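Local coordinates for hypothetical protein TT1561 (Thermus thermophilus, PDB 1UF3) that is of unknown function but binds calcium and, as a member of the calcineurin-like metallophosphoesterase superfamily, is probably a metal-dependent phosphoesterase, at residues Y7-S12 / G210-L215; P159-L164 / K192-G197. All blocks are in the same frame, centred on the assembly; numbering follows the deposited sequence.

In the fold
The two contacts belong to two different sheets of one chain. Contact 1 pairs the first strand, 7-12, with the next-to-last strand, 211-216, inside a six-stranded mixed sheet, with strand 221-226 beyond it as the outermost strand, and so closes a loop of nearly the whole chain. Contact 2 is nested inside that loop: the segment 159-164, which follows strand 151-155 and precedes helix 170-179, lies against strand 192-196 of the second mixed sheet. The centres of contacts 1 and 2 are about 17 Å apart. Contact 1 brings parts near the two ends of the chain together in the core, while contact 2 seats a surface loop on the second sheet, away from the calcium sites.

Contact 1 (Y7-S12 / G210-L215); sequences YILATS and GEYSLL
In the six-stranded mixed sheet, strand 7-12 meets strand 211-216 as an antiparallel pair; the axes of the segments 7-12 and 211-215 approach to 4.5 Å, their N-to-C directions 165° apart. Ile8 and Leu215 form one hydrogen-bonded pair, with Leu215 N 2.8 Å from Ile8 O and the reverse bond closing the ring. Ala10 and Ser213 form the next; Ala10 N reaches Ser213 O at 2.9 Å in a nearly straight bond (171° at the hydrogen). Between them Leu9 and Leu214 make a non-hydrogen-bonded pair, where Leu9 CA also gives a CA-H...O contact to Ser213 O.

Beyond the backbone pairs, Thr11 carries the pairing on with its side chain. OG1, anti to the backbone N (chi1 -170°), donates to Glu211 O over 2.8 Å, almost in line with the C=O bond, and thus takes up a main-chain acceptor. On the face bearing Leu9 and Leu214, the Leu9 CD1 methyl meets Tyr212 CD1 at 3.7 Å, the two side chains crossing at a slant. On the other face the Leu215 CD2 methyl lies 4.0 Å from Ala10 CB, and Leu183 and Leu185 of strand 183-186, from the second sheet, pack against this same face. Ser213 OG, also on that side, is satisfied by Pro204 O.

Near the start of the strand, Tyr7 CB approaches Leu214 CD1 at 4.1 Å, while its backbone N bonds to the side chain of Asp34, a residue of a calcium site. With strand 35-39 parallel along its other edge, strand 7-12 is the place where the sheet changes from parallel to antiparallel order, one layer of the two-sheet core characteristic of calcineurin-like metallophosphoesterases.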
loop_
_atom_site.group_PDB
_atom_site.type_symbol
_atom_site.label_atom_id
_atom_site.label_comp_id
_atom_site.label_asym_id
_atom_site.label_seq_id
_atom_site.Cartn_x
_atom_site.Cartn_y
_atom_site.Cartn_z
ATOM N N TYR A 7 1.833 -1.103 17.322
ATOM C CA TYR A 7 1.125 -0.105 18.108
ATOM C C TYR A 7 -0.288 -0.537 18.428
ATOM O O TYR A 7 -1.026 -0.992 17.550
ATOM C CB TYR A 7 1.098 1.229 17.365
ATOM C CG TYR A 7 2.477 1.752 17.113
ATOM C CD1 TYR A 7 3.172 1.419 15.942
ATOM C CD2 TYR A 7 3.137 2.500 18.095
ATOM C CE1 TYR A 7 4.490 1.817 15.760
ATOM C CE2 TYR A 7 4.459 2.891 17.927
ATOM C CZ TYR A 7 5.133 2.542 16.756
ATOM O OH TYR A 7 6.451 2.892 16.616
ATOM N N ILE A 8 -0.659 -0.402 19.693
ATOM C CA ILE A 8 -1.984 -0.784 20.139
ATOM C C ILE A 8 -2.705 0.390 20.777
ATOM O O ILE A 8 -2.174 1.022 21.712
ATOM C CB ILE A 8 -1.905 -1.894 21.160
ATOM C CG1 ILE A 8 -1.236 -3.135 20.561
ATOM C CG2 ILE A 8 -3.270 -2.230 21.670
ATOM C CD1 ILE A 8 -0.851 -4.107 21.649
ATOM N N LEU A 9 -3.899 0.693 20.260
ATOM C CA LEU A 9 -4.747 1.757 20.805
ATOM C C LEU A 9 -5.532 1.062 21.930
ATOM O O LEU A 9 -6.207 0.038 21.707
ATOM C CB LEU A 9 -5.687 2.284 19.713
ATOM C CG LEU A 9 -6.602 3.455 20.059
ATOM C CD1 LEU A 9 -5.764 4.639 20.504
ATOM C CD2 LEU A 9 -7.447 3.817 18.821
ATOM N N ALA A 10 -5.422 1.593 23.143
ATOM C CA ALA A 10 -6.060 0.976 24.302
ATOM C C ALA A 10 -6.790 1.928 25.261
ATOM O O ALA A 10 -6.482 3.109 25.334
ATOM C CB ALA A 10 -5.014 0.186 25.075
ATOM N N THR A 11 -7.744 1.375 25.996
ATOM C CA THR A 11 -8.540 2.131 26.954
ATOM C C THR A 11 -9.370 1.129 27.730
ATOM O O THR A 11 -9.427 -0.069 27.374
ATOM C CB THR A 11 -9.489 3.128 26.252
ATOM O OG1 THR A 11 -10.057 4.003 27.230
ATOM C CG2 THR A 11 -10.636 2.387 25.557
ATOM N N SER A 12 -10.022 1.613 28.787
ATOM C CA SER A 12 -10.855 0.754 29.625
ATOM C C SER A 12 -12.120 1.452 30.119
ATOM O O SER A 12 -12.307 2.645 29.944
ATOM C CB SER A 12 -10.068 0.302 30.852
ATOM O OG SER A 12 -9.777 1.441 31.661
ATOM N N GLY A 210 -12.588 9.982 29.338
ATOM C CA GLY A 210 -12.022 10.396 28.067
ATOM C C GLY A 210 -10.594 9.940 27.778
ATOM O O GLY A 210 -10.057 10.239 26.717
ATOM N N GLU A 211 -9.981 9.206 28.697
ATOM C CA GLU A 211 -8.583 8.791 28.519
ATOM C C GLU A 211 -8.294 7.532 27.686
ATOM O O GLU A 211 -9.066 6.569 27.680
ATOM C CB GLU A 211 -7.919 8.577 29.880
ATOM C CG GLU A 211 -8.314 9.563 30.964
ATOM C CD GLU A 211 -7.798 9.137 32.325
ATOM O OE1 GLU A 211 -7.908 7.933 32.653
ATOM O OE2 GLU A 211 -7.285 10.005 33.071
ATOM N N TYR A 212 -7.144 7.555 27.017
ATOM C CA TYR A 212 -6.674 6.414 26.242
ATOM C C TYR A 212 -5.166 6.542 26.053
ATOM O O TYR A 212 -4.574 7.606 26.298
ATOM C CB TYR A 212 -7.376 6.345 24.874
ATOM C CG TYR A 212 -6.952 7.434 23.931
ATOM C CD1 TYR A 212 -5.867 7.263 23.076
ATOM C CD2 TYR A 212 -7.602 8.660 23.936
ATOM C CE1 TYR A 212 -5.435 8.299 22.255
ATOM C CE2 TYR A 212 -7.190 9.698 23.121
ATOM C CZ TYR A 212 -6.107 9.521 22.283
ATOM O OH TYR A 212 -5.714 10.583 21.496
ATOM N N SER A 213 -4.564 5.444 25.610
ATOM C CA SER A 213 -3.138 5.367 25.351
ATOM C C SER A 213 -2.878 4.639 24.016
ATOM O O SER A 213 -3.688 3.832 23.549
ATOM C CB SER A 213 -2.439 4.567 26.465
ATOM O OG SER A 213 -2.590 5.133 27.767
ATOM N N LEU A 214 -1.744 4.947 23.407
ATOM C CA LEU A 214 -1.301 4.267 22.197
ATOM C C LEU A 214 0.011 3.637 22.673
ATOM O O LEU A 214 0.986 4.355 22.936
ATOM C CB LEU A 214 -1.026 5.246 21.058
ATOM C CG LEU A 214 -0.526 4.533 19.779
ATOM C CD1 LEU A 214 -1.680 3.724 19.127
ATOM C CD2 LEU A 214 0.007 5.559 18.798
ATOM N N LEU A 215 0.015 2.321 22.849
ATOM C CA LEU A 215 1.205 1.626 23.301
ATOM C C LEU A 215 2.141 1.257 22.156
ATOM O O LEU A 215 1.696 0.813 21.085
ATOM C CB LEU A 215 0.867 0.333 24.036
ATOM C CG LEU A 215 -0.441 -0.015 24.740
ATOM C CD1 LEU A 215 -0.095 -1.007 25.813
ATOM C CD2 LEU A 215 -1.165 1.193 25.299
#

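Contact 2 (P159-L164 / K192-G197); sequences PYHKGL and KHEMLG
The segment 159-164 runs as an irregular loop beside strand 192-196 without strand pairing, the nearest approach of the two backbones being 6.9 Å from Leu164 CA to Glu194 CA. The imidazole of His161 bridges the two segments. CG sits anti to the backbone N (chi1 -172°), which carries the ring across to the strand, where NE2 donates to Met195 O at 3.0 Å. That oxygen lies near the ring plane, but seen from the carbonyl the donor stands above its plane, 41° out of it, and the bond is moderately bent.

The other ring nitrogen serves the loop itself: His161 ND1 accepts from Gly163 N at 2.7 Å and from Leu164 N at 3.1 Å, both donors tilted from the ring plane. Three bonds thus fix the ring's rotation and bring the turn round it. Glu194 lies across this ring, its carboxylate plane 65° from it; OE2 comes to 3.4 Å from His161 CE1 and equally near Gly163 CA. The lack of a side chain at Gly163 lets OE2 come this near.

Apolar packing continues on both flanks. Leu164 CG slides past the methylenes of Glu194, 3.7 Å from its CG, and the leucine also touches Val201 of the adjoining strand. Pro159 CB meets Leu196 CD1 at 4.2 Å, while helix 170-179 packs against both residues. An alanine in place of His161 would probably leave Met195 O without this donor and the amides of Gly163 and Leu164 without their shared acceptor, setting the turn free to shift.

With ND1 accepting two amides and NE2 donating, the ring is consistent with a neutral imidazole protonated at NE2; the two amide donors at ND1 would probably disfavour a second proton there, despite the nearby Glu194 carboxylate.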
loop_
_atom_site.group_PDB
_atom_site.type_symbol
_atom_site.label_atom_id
_atom_site.label_comp_id
_atom_site.label_asym_id
_atom_site.label_seq_id
_atom_site.Cartn_x
_atom_site.Cartn_y
_atom_site.Cartn_z
ATOM N N PRO A 159 -3.274 -5.881 39.173
ATOM C CA PRO A 159 -2.424 -6.732 40.010
ATOM C C PRO A 159 -1.820 -5.888 41.141
ATOM O O PRO A 159 -1.720 -4.668 41.038
ATOM C CB PRO A 159 -1.356 -7.210 39.038
ATOM C CG PRO A 159 -1.180 -6.007 38.160
ATOM C CD PRO A 159 -2.612 -5.592 37.889
ATOM N N TYR A 160 -1.448 -6.540 42.229
ATOM C CA TYR A 160 -0.827 -5.835 43.335
ATOM C C TYR A 160 0.542 -5.414 42.832
ATOM O O TYR A 160 1.280 -6.246 42.294
ATOM C CB TYR A 160 -0.642 -6.769 44.511
ATOM C CG TYR A 160 0.332 -6.219 45.514
ATOM C CD1 TYR A 160 -0.076 -5.267 46.447
ATOM C CD2 TYR A 160 1.662 -6.647 45.532
ATOM C CE1 TYR A 160 0.811 -4.751 47.390
ATOM C CE2 TYR A 160 2.569 -6.137 46.472
ATOM C CZ TYR A 160 2.130 -5.187 47.403
ATOM O OH TYR A 160 2.993 -4.675 48.349
ATOM N N HIS A 161 0.879 -4.140 43.012
ATOM C CA HIS A 161 2.156 -3.597 42.559
ATOM C C HIS A 161 2.403 -2.300 43.320
ATOM O O HIS A 161 1.641 -1.339 43.184
ATOM C CB HIS A 161 2.106 -3.299 41.054
ATOM C CG HIS A 161 3.430 -2.924 40.460
ATOM N ND1 HIS A 161 4.021 -1.697 40.667
ATOM C CD2 HIS A 161 4.292 -3.628 39.686
ATOM C CE1 HIS A 161 5.189 -1.660 40.050
ATOM N NE2 HIS A 161 5.378 -2.820 39.448
ATOM N N LYS A 162 3.476 -2.275 44.106
ATOM C CA LYS A 162 3.811 -1.101 44.900
ATOM C C LYS A 162 3.843 0.181 44.071
ATOM O O LYS A 162 3.618 1.276 44.590
ATOM C CB LYS A 162 5.147 -1.322 45.627
ATOM C CG LYS A 162 5.114 -2.485 46.618
ATOM C CD LYS A 162 6.200 -2.358 47.692
ATOM C CE LYS A 162 6.091 -3.478 48.731
ATOM N NZ LYS A 162 7.069 -3.321 49.858
ATOM N N GLY A 163 4.104 0.048 42.777
ATOM C CA GLY A 163 4.125 1.217 41.923
ATOM C C GLY A 163 2.735 1.616 41.440
ATOM O O GLY A 163 2.340 2.764 41.608
ATOM N N LEU A 164 1.988 0.664 40.873
ATOM C CA LEU A 164 0.640 0.900 40.317
ATOM C C LEU A 164 -0.564 0.915 41.261
ATOM O O LEU A 164 -1.460 1.750 41.117
ATOM C CB LEU A 164 0.332 -0.135 39.222
ATOM C CG LEU A 164 1.119 -0.125 37.912
ATOM C CD1 LEU A 164 0.659 -1.277 37.040
ATOM C CD2 LEU A 164 0.899 1.182 37.194
ATOM N N LYS A 192 -0.862 4.976 32.933
ATOM C CA LYS A 192 0.426 4.752 33.573
ATOM C C LYS A 192 0.848 3.320 33.347
ATOM O O LYS A 192 0.044 2.474 32.941
ATOM C CB LYS A 192 0.360 5.031 35.073
ATOM C CG LYS A 192 -0.112 3.874 35.903
ATOM C CD LYS A 192 -1.528 4.054 36.351
ATOM C CE LYS A 192 -1.669 5.225 37.297
ATOM N NZ LYS A 192 -3.097 5.403 37.670
ATOM N N HIS A 193 2.109 3.038 33.626
ATOM C CA HIS A 193 2.598 1.697 33.403
ATOM C C HIS A 193 3.833 1.404 34.220
ATOM O O HIS A 193 4.590 2.310 34.582
ATOM C CB HIS A 193 2.887 1.519 31.907
ATOM C CG HIS A 193 3.948 2.435 31.383
ATOM N ND1 HIS A 193 5.253 2.031 31.191
ATOM C CD2 HIS A 193 3.901 3.734 31.011
ATOM C CE1 HIS A 193 5.963 3.040 30.719
ATOM N NE2 HIS A 193 5.166 4.088 30.601
ATOM N N GLU A 194 4.039 0.126 34.496
ATOM C CA GLU A 194 5.197 -0.311 35.261
ATOM C C GLU A 194 5.576 -1.709 34.817
ATOM O O GLU A 194 4.806 -2.371 34.133
ATOM C CB GLU A 194 4.847 -0.356 36.750
ATOM C CG GLU A 194 4.580 0.995 37.371
ATOM C CD GLU A 194 5.849 1.601 37.936
ATOM O OE1 GLU A 194 6.667 2.124 37.151
ATOM O OE2 GLU A 194 6.032 1.522 39.171
HETATM N N MSE A 195 6.769 -2.150 35.201
HETATM C CA MSE A 195 7.198 -3.500 34.892
HETATM C C MSE A 195 6.923 -4.338 36.140
HETATM O O MSE A 195 7.079 -3.859 37.268
HETATM C CB MSE A 195 8.702 -3.554 34.595
HETATM C CG MSE A 195 9.151 -2.735 33.403
HETATM SE SE MSE A 195 8.410 -3.396 31.717
HETATM C CE MSE A 195 8.836 -5.256 31.869
ATOM N N LEU A 196 6.490 -5.576 35.923
ATOM C CA LEU A 196 6.237 -6.536 36.986
ATOM C C LEU A 196 7.043 -7.723 36.479
ATOM O O LEU A 196 6.559 -8.540 35.666
ATOM C CB LEU A 196 4.749 -6.899 37.075
ATOM C CG LEU A 196 4.321 -7.614 38.370
ATOM C CD1 LEU A 196 2.801 -7.635 38.476
ATOM C CD2 LEU A 196 4.908 -9.041 38.420
ATOM N N GLY A 197 8.289 -7.797 36.937
ATOM C CA GLY A 197 9.170 -8.852 36.480
ATOM C C GLY A 197 9.467 -8.485 35.044
ATOM O O GLY A 197 9.763 -7.329 34.743
#